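Local coordinates for interferon-inducible protein AIM2 (Mus musculus, PDB 4JBM) that senses double-stranded DNA in the cytosol through its HIN domain, the part present here, and sets off inflammasome assembly and pyroptosis, at residues L142-P147 against L174-C179; I57-Y62 against S75-V80; K151-D156 against V184-K189. All coordinates share one frame; numbering follows the deposited sequence.

Contact 1: residues L142-P147 against L174-C179; sequences LVLGNP and LKSGPC
Two donors of one residue grip the carbonyl oxygen of Leu-142: the backbone N of Ser-176 at 2.8 Å, nearly in line with the C=O bond, and its hydroxyl OG at 3.1 Å, which sits in the carbonyl plane on a lone pair. That hydroxyl also accepts from the N-H of Leu-144, with OG and N 3.0 Å apart. The oxygen can serve both neighbours because chi1 of 59° tucks it between the backbone N and the carbonyl carbon of Ser-176; serine suits a place where a small side chain must both give and take a hydrogen bond. One step earlier, the N of Leu-142 donates to the O of Leu-174 at a modelled 2.5 Å, unusually short for such a bond. Leu-142 and Lys-175 thus form a parallel bridge, joining the ends of strands 137-144 and 171-175 in the second OB fold of the HIN domain, while strand 127-134 flanks the first strand. On the face that Leu-142 shares with Lys-175, the leucine side chain touches Arg-127 and Leu-129 of strand 127-134. Past Ser-176 the chain leads to Cys-179, disulfide-bonded to Cys-17 of the first half of the domain.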
ATOM      1  N   LEU A 142       6.553  10.394   6.217  1.00 69.02           N
ATOM      2  CA  LEU A 142       7.844  10.162   6.834  1.00 65.00           C
ATOM      3  C   LEU A 142       8.497   8.912   6.273  1.00 58.54           C
ATOM      4  O   LEU A 142       8.024   7.805   6.496  1.00 65.92           O
ATOM      5  CB  LEU A 142       7.651  10.042   8.347  1.00 74.31           C
ATOM      6  CG  LEU A 142       8.803   9.691   9.289  1.00 74.03           C
ATOM      7  CD1 LEU A 142       9.931  10.694   9.161  1.00 64.52           C
ATOM      8  CD2 LEU A 142       8.261   9.671  10.706  1.00 67.29           C
ATOM      9  N   VAL A 143       9.589   9.093   5.543  1.00 62.42           N
ATOM     10  CA  VAL A 143      10.314   7.956   5.004  1.00 60.27           C
ATOM     11  C   VAL A 143      11.634   7.860   5.775  1.00 75.79           C
ATOM     12  O   VAL A 143      12.486   8.741   5.673  1.00 87.39           O
ATOM     13  CB  VAL A 143      10.579   8.117   3.498  1.00 68.27           C
ATOM     14  CG1 VAL A 143      11.579   7.074   3.009  1.00 61.00           C
ATOM     15  CG2 VAL A 143       9.271   8.032   2.716  1.00 75.49           C
ATOM     16  N   LEU A 144      11.791   6.852   6.613  1.00 81.31           N
ATOM     17  CA  LEU A 144      13.037   6.687   7.353  1.00 87.80           C
ATOM     18  C   LEU A 144      14.188   6.144   6.529  1.00 97.43           C
ATOM     19  O   LEU A 144      14.003   5.335   5.644  1.00 96.96           O
ATOM     20  CB  LEU A 144      12.820   5.864   8.609  1.00 68.64           C
ATOM     21  CG  LEU A 144      11.845   6.556   9.548  1.00 82.99           C
ATOM     22  CD1 LEU A 144      11.669   5.820  10.853  1.00 91.27           C
ATOM     23  CD2 LEU A 144      12.270   7.976   9.837  1.00 97.47           C
ATOM     24  N   GLY A 145      15.388   6.579   6.870  1.00107.59           N
ATOM     25  CA  GLY A 145      16.607   6.043   6.296  1.00125.87           C
ATOM     26  C   GLY A 145      16.970   5.984   4.824  1.00140.07           C
ATOM     27  O   GLY A 145      17.189   4.898   4.309  1.00147.62           O
ATOM     28  N   ASN A 146      17.009   7.108   4.124  1.00141.57           N
ATOM     29  CA  ASN A 146      17.529   7.095   2.757  1.00145.58           C
ATOM     30  C   ASN A 146      18.025   8.477   2.318  1.00150.18           C
ATOM     31  O   ASN A 146      17.710   9.462   2.972  1.00149.48           O
ATOM     32  CB  ASN A 146      16.469   6.563   1.790  1.00142.77           C
ATOM     33  CG  ASN A 146      16.600   5.073   1.519  1.00136.16           C
ATOM     34  OD1 ASN A 146      17.156   4.660   0.504  1.00132.81           O
ATOM     35  ND2 ASN A 146      16.060   4.261   2.412  1.00130.40           N
ATOM     36  N   PRO A 147      18.801   8.568   1.235  1.00153.32           N
ATOM     37  CA  PRO A 147      19.095   9.890   0.654  1.00155.70           C
ATOM     38  C   PRO A 147      17.901  10.686   0.053  1.00160.19           C
ATOM     39  O   PRO A 147      17.850  11.887   0.330  1.00160.50           O
ATOM     40  CB  PRO A 147      20.152   9.593  -0.420  1.00152.65           C
ATOM     41  CG  PRO A 147      20.635   8.197  -0.174  1.00149.61           C
ATOM     42  CD  PRO A 147      19.693   7.501   0.740  1.00149.65           C
ATOM     43  N   LEU A 174       2.070  10.074   7.586  1.00 75.63           N
ATOM     44  CA  LEU A 174       2.142   8.764   6.963  1.00 70.02           C
ATOM     45  C   LEU A 174       3.575   8.312   7.139  1.00 53.67           C
ATOM     46  O   LEU A 174       4.514   9.052   6.848  1.00 70.29           O
ATOM     47  CB  LEU A 174       1.739   8.818   5.481  1.00 53.75           C
ATOM     48  CG  LEU A 174       0.296   9.247   5.235  1.00 67.19           C
ATOM     49  CD1 LEU A 174      -0.017   9.329   3.748  1.00 75.12           C
ATOM     50  CD2 LEU A 174      -0.645   8.272   5.913  1.00 70.08           C
ATOM     51  N   LYS A 175       3.737   7.090   7.621  1.00 62.01           N
ATOM     52  CA  LYS A 175       5.047   6.579   7.983  1.00 79.83           C
ATOM     53  C   LYS A 175       5.398   5.373   7.137  1.00 57.76           C
ATOM     54  O   LYS A 175       4.566   4.503   6.922  1.00 63.32           O
ATOM     55  CB  LYS A 175       5.064   6.212   9.480  1.00 89.43           C
ATOM     56  CG  LYS A 175       6.395   5.683  10.013  1.00101.60           C
ATOM     57  CD  LYS A 175       6.442   5.693  11.548  1.00101.72           C
ATOM     58  CE  LYS A 175       7.444   4.674  12.090  1.00102.20           C
ATOM     59  NZ  LYS A 175       7.567   4.719  13.579  1.00 97.54           N
ATOM     60  N   SER A 176       6.623   5.358   6.627  1.00 52.26           N
ATOM     61  CA  SER A 176       7.182   4.176   5.996  1.00 63.22           C
ATOM     62  C   SER A 176       7.473   3.129   7.059  1.00 78.16           C
ATOM     63  O   SER A 176       7.902   3.460   8.167  1.00 76.96           O
ATOM     64  CB  SER A 176       8.485   4.511   5.281  1.00 66.59           C
ATOM     65  OG  SER A 176       9.437   5.040   6.189  1.00 77.92           O
ATOM     66  N   GLY A 177       7.265   1.866   6.715  1.00 85.75           N
ATOM     67  CA  GLY A 177       7.664   0.781   7.588  1.00 76.57           C
ATOM     68  C   GLY A 177       8.760  -0.003   6.895  1.00 81.80           C
ATOM     69  O   GLY A 177       9.182   0.359   5.792  1.00 72.20           O
ATOM     70  N   PRO A 178       9.203  -1.105   7.520  1.00 81.87           N
ATOM     71  CA  PRO A 178      10.261  -1.979   7.001  1.00 82.50           C
ATOM     72  C   PRO A 178       9.870  -2.621   5.673  1.00 82.80           C
ATOM     73  O   PRO A 178      10.722  -2.809   4.804  1.00 93.93           O
ATOM     74  CB  PRO A 178      10.408  -3.043   8.097  1.00 93.78           C
ATOM     75  CG  PRO A 178       9.114  -3.002   8.849  1.00 99.69           C
ATOM     76  CD  PRO A 178       8.720  -1.558   8.837  1.00 86.10           C
ATOM     77  N   CYS A 179       8.595  -2.955   5.517  1.00 79.37           N
ATOM     78  CA  CYS A 179       8.133  -3.593   4.293  1.00 75.56           C
ATOM     79  C   CYS A 179       7.289  -2.665   3.424  1.00 84.04           C
ATOM     80  O   CYS A 179       6.474  -3.125   2.623  1.00 77.55           O
ATOM     81  CB  CYS A 179       7.353  -4.871   4.613  1.00 74.17           C
ATOM     82  SG  CYS A 179       8.374  -6.286   5.084  1.00109.01           S
TER

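Contact 2: residues I57-Y62 against S75-V80; sequences IKISNY and SVVVDV
Strands 57-60 and 76-79 run antiparallel, their axes 4.7 Å apart at the closest and their directions 164° from each other. Lys-58 with Val-78 and Ser-60 with Val-76 are the hydrogen-bonded pairs, each closed by two N-H...O bonds; between them, Ile-59 faces Val-77 in a non-hydrogen-bonded pair. This is the edge of the first OB fold: strand 76-79 is outermost, and strand 56-60 is paired on its other flank with strand 4-16. Ile-57, Ile-59 and Val-77 are buried on one face, where branched apolar chains suit both strand and interior, while Asp-79, paired with Ile-57 without hydrogen bonds, lies at its exposed end. CD1 of Ile-57 meets CG1 of Val-77, and CG2 of Ile-59 meets CG2 of the same valine, both at 4.2 Å, with Val-71 and Phe-47 also against Val-77. On the other face, OG of Ser-60 makes a weak hydrogen bond to the O of Val-76 (3.5 Å), and the CB of Lys-58 lies 4.0 Å from CG1 of Val-80, while the amine of the lysine leads away. At the far end, OG of Ser-75, set beside its own backbone N by chi1 of -66°, gives a very short bond of 2.5 Å to the O of Asn-61 and accepts a hydrogen bond from the N of Thr-72.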
ATOM      1  N   ILE A  57      -9.396 -16.783  -5.378  1.00 79.10           N
ATOM      2  CA  ILE A  57      -8.598 -17.625  -4.499  1.00 78.98           C
ATOM      3  C   ILE A  57      -9.257 -17.817  -3.142  1.00 78.27           C
ATOM      4  O   ILE A  57      -9.995 -16.953  -2.670  1.00 69.72           O
ATOM      5  CB  ILE A  57      -7.177 -17.048  -4.288  1.00 79.62           C
ATOM      6  CG1 ILE A  57      -7.256 -15.639  -3.709  1.00 73.64           C
ATOM      7  CG2 ILE A  57      -6.393 -17.037  -5.592  1.00 81.68           C
ATOM      8  CD1 ILE A  57      -5.902 -15.050  -3.317  1.00 79.71           C
ATOM      9  N   LYS A  58      -8.971 -18.962  -2.522  1.00 78.63           N
ATOM     10  CA  LYS A  58      -9.450 -19.271  -1.185  1.00 83.54           C
ATOM     11  C   LYS A  58      -8.246 -19.282  -0.241  1.00 88.41           C
ATOM     12  O   LYS A  58      -7.237 -19.961  -0.487  1.00 77.83           O
ATOM     13  CB  LYS A  58     -10.168 -20.625  -1.175  1.00 92.97           C
ATOM     14  CG  LYS A  58     -11.006 -20.891   0.075  1.00100.92           C
ATOM     15  CD  LYS A  58     -11.852 -22.160  -0.067  1.00 95.07           C
ATOM     16  CE  LYS A  58     -12.802 -22.324   1.108  1.00100.41           C
ATOM     17  NZ  LYS A  58     -13.761 -21.187   1.178  1.00105.40           N
ATOM     18  N   ILE A  59      -8.352 -18.510   0.834  1.00 83.02           N
ATOM     19  CA  ILE A  59      -7.233 -18.314   1.740  1.00 80.31           C
ATOM     20  C   ILE A  59      -7.616 -18.789   3.133  1.00 77.38           C
ATOM     21  O   ILE A  59      -8.618 -18.353   3.693  1.00 74.66           O
ATOM     22  CB  ILE A  59      -6.810 -16.824   1.794  1.00 70.69           C
ATOM     23  CG1 ILE A  59      -6.683 -16.252   0.378  1.00 77.55           C
ATOM     24  CG2 ILE A  59      -5.518 -16.657   2.598  1.00 73.32           C
ATOM     25  CD1 ILE A  59      -6.251 -14.794   0.312  1.00 72.21           C
ATOM     26  N   SER A  60      -6.815 -19.696   3.679  1.00 84.12           N
ATOM     27  CA  SER A  60      -7.062 -20.250   5.004  1.00 88.06           C
ATOM     28  C   SER A  60      -5.807 -20.148   5.864  1.00 89.05           C
ATOM     29  O   SER A  60      -4.697 -20.064   5.335  1.00 84.49           O
ATOM     30  CB  SER A  60      -7.518 -21.703   4.890  1.00 91.00           C
ATOM     31  OG  SER A  60      -6.664 -22.420   4.023  1.00 98.26           O
ATOM     32  N   ASN A  61      -5.999 -20.124   7.182  1.00 90.61           N
ATOM     33  CA  ASN A  61      -4.905 -20.033   8.157  1.00 87.69           C
ATOM     34  C   ASN A  61      -4.105 -18.743   7.979  1.00 89.82           C
ATOM     35  O   ASN A  61      -2.906 -18.774   7.704  1.00 85.43           O
ATOM     36  CB  ASN A  61      -3.988 -21.265   8.098  1.00 66.40           C
ATOM     37  CG  ASN A  61      -2.999 -21.313   9.255  1.00 88.59           C
ATOM     38  OD1 ASN A  61      -3.351 -21.010  10.397  1.00 96.62           O
ATOM     39  ND2 ASN A  61      -1.753 -21.671   8.960  1.00 88.07           N
ATOM     40  N   TYR A  62      -4.775 -17.611   8.182  1.00 85.30           N
ATOM     41  CA  TYR A  62      -4.168 -16.299   7.977  1.00 79.33           C
ATOM     42  C   TYR A  62      -4.333 -15.456   9.230  1.00 75.26           C
ATOM     43  O   TYR A  62      -5.151 -15.772  10.097  1.00 77.33           O
ATOM     44  CB  TYR A  62      -4.823 -15.578   6.787  1.00 68.78           C
ATOM     45  CG  TYR A  62      -6.327 -15.462   6.919  1.00 69.11           C
ATOM     46  CD1 TYR A  62      -6.911 -14.467   7.696  1.00 66.73           C
ATOM     47  CD2 TYR A  62      -7.162 -16.361   6.271  1.00 57.16           C
ATOM     48  CE1 TYR A  62      -8.283 -14.380   7.818  1.00 71.95           C
ATOM     49  CE2 TYR A  62      -8.522 -16.277   6.386  1.00 62.30           C
ATOM     50  CZ  TYR A  62      -9.081 -15.288   7.157  1.00 74.74           C
ATOM     51  OH  TYR A  62     -10.450 -15.210   7.265  1.00 90.36           O
ATOM     52  N   SER A  75       0.005 -20.418   5.817  1.00101.26           N
ATOM     53  CA  SER A  75      -1.314 -20.221   5.221  1.00 95.47           C
ATOM     54  C   SER A  75      -1.495 -21.125   4.019  1.00 85.78           C
ATOM     55  O   SER A  75      -0.525 -21.620   3.445  1.00 90.49           O
ATOM     56  CB  SER A  75      -1.518 -18.761   4.775  1.00 90.47           C
ATOM     57  OG  SER A  75      -1.546 -17.861   5.868  1.00 80.84           O
ATOM     58  N   VAL A  76      -2.745 -21.322   3.631  1.00 73.10           N
ATOM     59  CA  VAL A  76      -3.055 -22.101   2.447  1.00 89.57           C
ATOM     60  C   VAL A  76      -3.774 -21.192   1.461  1.00 84.35           C
ATOM     61  O   VAL A  76      -4.773 -20.554   1.798  1.00 65.90           O
ATOM     62  CB  VAL A  76      -3.932 -23.337   2.772  1.00 89.74           C
ATOM     63  CG1 VAL A  76      -4.112 -24.198   1.537  1.00 89.29           C
ATOM     64  CG2 VAL A  76      -3.318 -24.155   3.903  1.00 96.34           C
ATOM     65  N   VAL A  77      -3.233 -21.094   0.252  1.00 81.29           N
ATOM     66  CA  VAL A  77      -3.867 -20.323  -0.809  1.00 83.05           C
ATOM     67  C   VAL A  77      -4.174 -21.266  -1.958  1.00 91.06           C
ATOM     68  O   VAL A  77      -3.259 -21.796  -2.587  1.00 98.42           O
ATOM     69  CB  VAL A  77      -2.977 -19.165  -1.301  1.00 69.72           C
ATOM     70  CG1 VAL A  77      -3.602 -18.481  -2.513  1.00 69.79           C
ATOM     71  CG2 VAL A  77      -2.742 -18.172  -0.181  1.00 59.98           C
ATOM     72  N   VAL A  78      -5.452 -21.487  -2.236  1.00 88.21           N
ATOM     73  CA  VAL A  78      -5.789 -22.441  -3.279  1.00 91.08           C
ATOM     74  C   VAL A  78      -6.591 -21.698  -4.335  1.00 94.17           C
ATOM     75  O   VAL A  78      -7.550 -20.996  -4.006  1.00 86.97           O
ATOM     76  CB  VAL A  78      -6.620 -23.612  -2.734  1.00 99.05           C
ATOM     77  CG1 VAL A  78      -6.163 -24.908  -3.389  1.00105.78           C
ATOM     78  CG2 VAL A  78      -6.430 -23.738  -1.235  1.00105.64           C
ATOM     79  N   ASP A  79      -6.195 -21.824  -5.599  1.00 94.35           N
ATOM     80  CA  ASP A  79      -6.978 -21.231  -6.677  1.00 91.41           C
ATOM     81  C   ASP A  79      -8.286 -22.003  -6.808  1.00 89.95           C
ATOM     82  O   ASP A  79      -8.289 -23.235  -6.827  1.00 95.06           O
ATOM     83  CB  ASP A  79      -6.197 -21.255  -7.994  1.00 95.15           C
ATOM     84  CG  ASP A  79      -6.959 -20.611  -9.143  1.00107.54           C
ATOM     85  OD1 ASP A  79      -7.529 -19.511  -8.962  1.00101.28           O
ATOM     86  OD2 ASP A  79      -6.983 -21.213 -10.238  1.00119.25           O
ATOM     87  N   VAL A  80      -9.397 -21.281  -6.867  1.00 79.88           N
ATOM     88  CA  VAL A  80     -10.703 -21.926  -6.948  1.00 87.62           C
ATOM     89  C   VAL A  80     -11.598 -21.235  -7.960  1.00 87.40           C
ATOM     90  O   VAL A  80     -11.421 -20.055  -8.253  1.00 83.34           O
ATOM     91  CB  VAL A  80     -11.429 -21.926  -5.582  1.00 89.44           C
ATOM     92  CG1 VAL A  80     -10.668 -22.761  -4.575  1.00 94.05           C
ATOM     93  CG2 VAL A  80     -11.614 -20.496  -5.072  1.00 74.13           C
TER

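Contact 3: residues K151-D156 against V184-K189; sequences KCEEGD and VIKAAK
Bends at chi3 (66°) and chi4 (60°) curl the chain of Lys-186 back, so that although the side chain sets out away from residues 151-156, its NZ returns to them. Asp-156, with CG beside its own backbone N at chi1 -67°, presents its carboxylate to that amine, the two side chains lying next to each other and pointing the same way. NZ meets OD2 of Asp-156 at 3.1 Å on the syn side; the N-H of Glu-153 reaches this oxygen on the anti side and from the other face of the carboxylate, at 2.6 Å. The second oxygen, OD1, takes the N-H of Ala-187 at 2.8 Å. Glu-153 completes the salt-bridge network, its OE1 3.5 Å from NZ of Lys-186. Residues 153-156 form a type II turn, closed by the N of Asp-156 on the O of Glu-153; Gly-155 has a positive phi, where a side chain would press on the preceding carbonyl. Alongside the polar network, CB of Cys-152 packs tightly against CG2 of Val-184 at 3.5 Å, and Cys-152 also touches Val-118 of strand 111-123. The turn leads into strand 157-160 of the second OB fold, beside the end of strand 181-185. With three donors on one buried carboxylate, Asp-156 is probably stabilised as the anion, and its two oxygens tie the turn to the outgoing C-terminal chain.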
ATOM      1  N   LYS A 151      15.360  10.802  -6.004  1.00 98.69           N
ATOM      2  CA  LYS A 151      15.356  12.239  -5.763  1.00 98.21           C
ATOM      3  C   LYS A 151      14.086  12.908  -6.295  1.00100.32           C
ATOM      4  O   LYS A 151      13.792  12.917  -7.493  1.00 87.83           O
ATOM      5  CB  LYS A 151      16.626  12.852  -6.355  1.00105.56           C
ATOM      6  CG  LYS A 151      16.745  12.778  -7.869  1.00108.33           C
ATOM      7  CD  LYS A 151      17.992  13.507  -8.341  1.00116.83           C
ATOM      8  CE  LYS A 151      19.256  12.783  -7.886  1.00121.35           C
ATOM      9  NZ  LYS A 151      20.490  13.489  -8.322  1.00124.00           N
ATOM     10  N   CYS A 152      13.321  13.458  -5.364  1.00100.32           N
ATOM     11  CA  CYS A 152      12.037  14.048  -5.688  1.00 92.38           C
ATOM     12  C   CYS A 152      12.074  15.563  -5.530  1.00 86.70           C
ATOM     13  O   CYS A 152      12.472  16.067  -4.484  1.00 78.59           O
ATOM     14  CB  CYS A 152      10.963  13.406  -4.808  1.00 94.68           C
ATOM     15  SG  CYS A 152       9.498  14.373  -4.453  1.00 74.09           S
ATOM     16  N   GLU A 153      11.660  16.283  -6.568  1.00 89.48           N
ATOM     17  CA  GLU A 153      11.599  17.742  -6.518  1.00 89.82           C
ATOM     18  C   GLU A 153      10.150  18.160  -6.291  1.00 97.11           C
ATOM     19  O   GLU A 153       9.240  17.340  -6.430  1.00101.02           O
ATOM     20  CB  GLU A 153      12.125  18.349  -7.825  1.00 88.44           C
ATOM     21  CG  GLU A 153      13.507  17.851  -8.241  1.00 99.16           C
ATOM     22  CD  GLU A 153      13.796  18.078  -9.712  1.00105.81           C
ATOM     23  OE1 GLU A 153      14.725  17.437 -10.248  1.00108.29           O
ATOM     24  OE2 GLU A 153      13.091  18.896 -10.335  1.00110.75           O
ATOM     25  N   GLU A 154       9.928  19.419  -5.930  1.00 93.92           N
ATOM     26  CA  GLU A 154       8.564  19.912  -5.776  1.00 90.06           C
ATOM     27  C   GLU A 154       7.807  19.818  -7.098  1.00 89.39           C
ATOM     28  O   GLU A 154       8.351  20.138  -8.158  1.00 80.83           O
ATOM     29  CB  GLU A 154       8.549  21.358  -5.291  1.00 99.08           C
ATOM     30  CG  GLU A 154       7.136  21.900  -5.153  1.00110.58           C
ATOM     31  CD  GLU A 154       7.071  23.409  -5.079  1.00122.76           C
ATOM     32  OE1 GLU A 154       8.017  24.068  -5.559  1.00131.26           O
ATOM     33  OE2 GLU A 154       6.070  23.932  -4.544  1.00125.65           O
ATOM     34  N   GLY A 155       6.553  19.377  -7.029  1.00 89.38           N
ATOM     35  CA  GLY A 155       5.723  19.215  -8.208  1.00 83.55           C
ATOM     36  C   GLY A 155       5.718  17.771  -8.673  1.00 81.82           C
ATOM     37  O   GLY A 155       4.905  17.369  -9.511  1.00 67.16           O
ATOM     38  N   ASP A 156       6.618  16.978  -8.104  1.00 71.01           N
ATOM     39  CA  ASP A 156       6.622  15.558  -8.395  1.00 63.49           C
ATOM     40  C   ASP A 156       5.562  14.849  -7.566  1.00 53.05           C
ATOM     41  O   ASP A 156       4.847  15.461  -6.775  1.00 52.33           O
ATOM     42  CB  ASP A 156       7.994  14.939  -8.112  1.00 75.39           C
ATOM     43  CG  ASP A 156       9.074  15.439  -9.057  1.00 88.07           C
ATOM     44  OD1 ASP A 156       8.748  15.761 -10.219  1.00 84.42           O
ATOM     45  OD2 ASP A 156      10.252  15.482  -8.639  1.00 95.76           O
ATOM     46  N   VAL A 184       9.378   7.480  -6.492  1.00 71.40           N
ATOM     47  CA  VAL A 184       9.205   8.862  -6.914  1.00 71.17           C
ATOM     48  C   VAL A 184       8.744   8.881  -8.363  1.00 74.04           C
ATOM     49  O   VAL A 184       9.392   8.293  -9.239  1.00 68.35           O
ATOM     50  CB  VAL A 184      10.499   9.689  -6.758  1.00 71.57           C
ATOM     51  CG1 VAL A 184      10.397  10.983  -7.545  1.00 63.75           C
ATOM     52  CG2 VAL A 184      10.764   9.983  -5.296  1.00 69.57           C
ATOM     53  N   ILE A 185       7.617   9.549  -8.604  1.00 62.22           N
ATOM     54  CA  ILE A 185       7.078   9.702  -9.949  1.00 63.44           C
ATOM     55  C   ILE A 185       7.333  11.137 -10.371  1.00 71.87           C
ATOM     56  O   ILE A 185       6.706  12.062  -9.860  1.00 73.59           O
ATOM     57  CB  ILE A 185       5.562   9.418 -10.006  1.00 72.87           C
ATOM     58  CG1 ILE A 185       5.229   8.105  -9.288  1.00 67.99           C
ATOM     59  CG2 ILE A 185       5.092   9.363 -11.452  1.00 65.69           C
ATOM     60  CD1 ILE A 185       5.704   6.861 -10.021  1.00 65.28           C
ATOM     61  N   LYS A 186       8.268  11.318 -11.297  1.00 77.71           N
ATOM     62  CA  LYS A 186       8.723  12.653 -11.651  1.00 78.97           C
ATOM     63  C   LYS A 186       7.772  13.325 -12.631  1.00 79.23           C
ATOM     64  O   LYS A 186       7.290  12.698 -13.577  1.00 74.80           O
ATOM     65  CB  LYS A 186      10.133  12.606 -12.245  1.00 84.41           C
ATOM     66  CG  LYS A 186      11.202  12.135 -11.282  1.00 83.23           C
ATOM     67  CD  LYS A 186      12.588  12.513 -11.773  1.00 89.89           C
ATOM     68  CE  LYS A 186      12.775  14.019 -11.773  1.00 94.31           C
ATOM     69  NZ  LYS A 186      12.614  14.600 -10.410  1.00 91.79           N
ATOM     70  N   ALA A 187       7.498  14.601 -12.385  1.00 66.96           N
ATOM     71  CA  ALA A 187       6.767  15.411 -13.337  1.00 68.40           C
ATOM     72  C   ALA A 187       7.549  15.397 -14.638  1.00 75.79           C
ATOM     73  O   ALA A 187       8.778  15.389 -14.625  1.00 79.83           O
ATOM     74  CB  ALA A 187       6.625  16.823 -12.823  1.00 76.48           C
ATOM     75  N   ALA A 188       6.845  15.397 -15.764  1.00 93.94           N
ATOM     76  CA  ALA A 188       7.525  15.359 -17.059  1.00103.92           C
ATOM     77  C   ALA A 188       8.261  16.674 -17.360  1.00107.35           C
ATOM     78  O   ALA A 188       7.760  17.762 -17.093  1.00101.61           O
ATOM     79  CB  ALA A 188       6.540  15.035 -18.162  1.00 97.36           C
ATOM     80  N   LYS A 189       9.456  16.536 -17.923  1.00111.71           N
ATOM     81  CA  LYS A 189      10.265  17.652 -18.377  1.00121.35           C
ATOM     82  C   LYS A 189       9.796  18.109 -19.757  1.00124.27           C
ATOM     83  O   LYS A 189       9.835  17.333 -20.707  1.00126.45           O
ATOM     84  CB  LYS A 189      11.727  17.221 -18.446  1.00120.48           C
ATOM     85  CG  LYS A 189      11.910  15.808 -19.030  1.00117.68           C
ATOM     86  CD  LYS A 189      13.365  15.406 -19.206  1.00115.55           C
ATOM     87  CE  LYS A 189      13.421  14.092 -19.961  1.00112.65           C
ATOM     88  NZ  LYS A 189      14.781  13.510 -20.053  1.00105.03           N
TER

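Overall arrangement
Contacts 1 and 3 belong to the same OB fold and interlock along the chain, their segments alternating, with centres about 18 Å apart; contact 2 lies in the other OB fold, on the opposite side of the chain's centre from contact 1, their centres about 31 Å apart. Contacts 1 and 2 are partly buried strand pairings, one parallel and brief, the other antiparallel and longer, with the larger buried area of 502 Å². Contact 3 lies at the surface and joins a turn to a strand end. Serine hydroxyls supplement backbone bonding in the first two, and apolar packing is richest in contact 2, whereas contact 3 depends on one carboxylate held by a lysine and by backbone N-H groups.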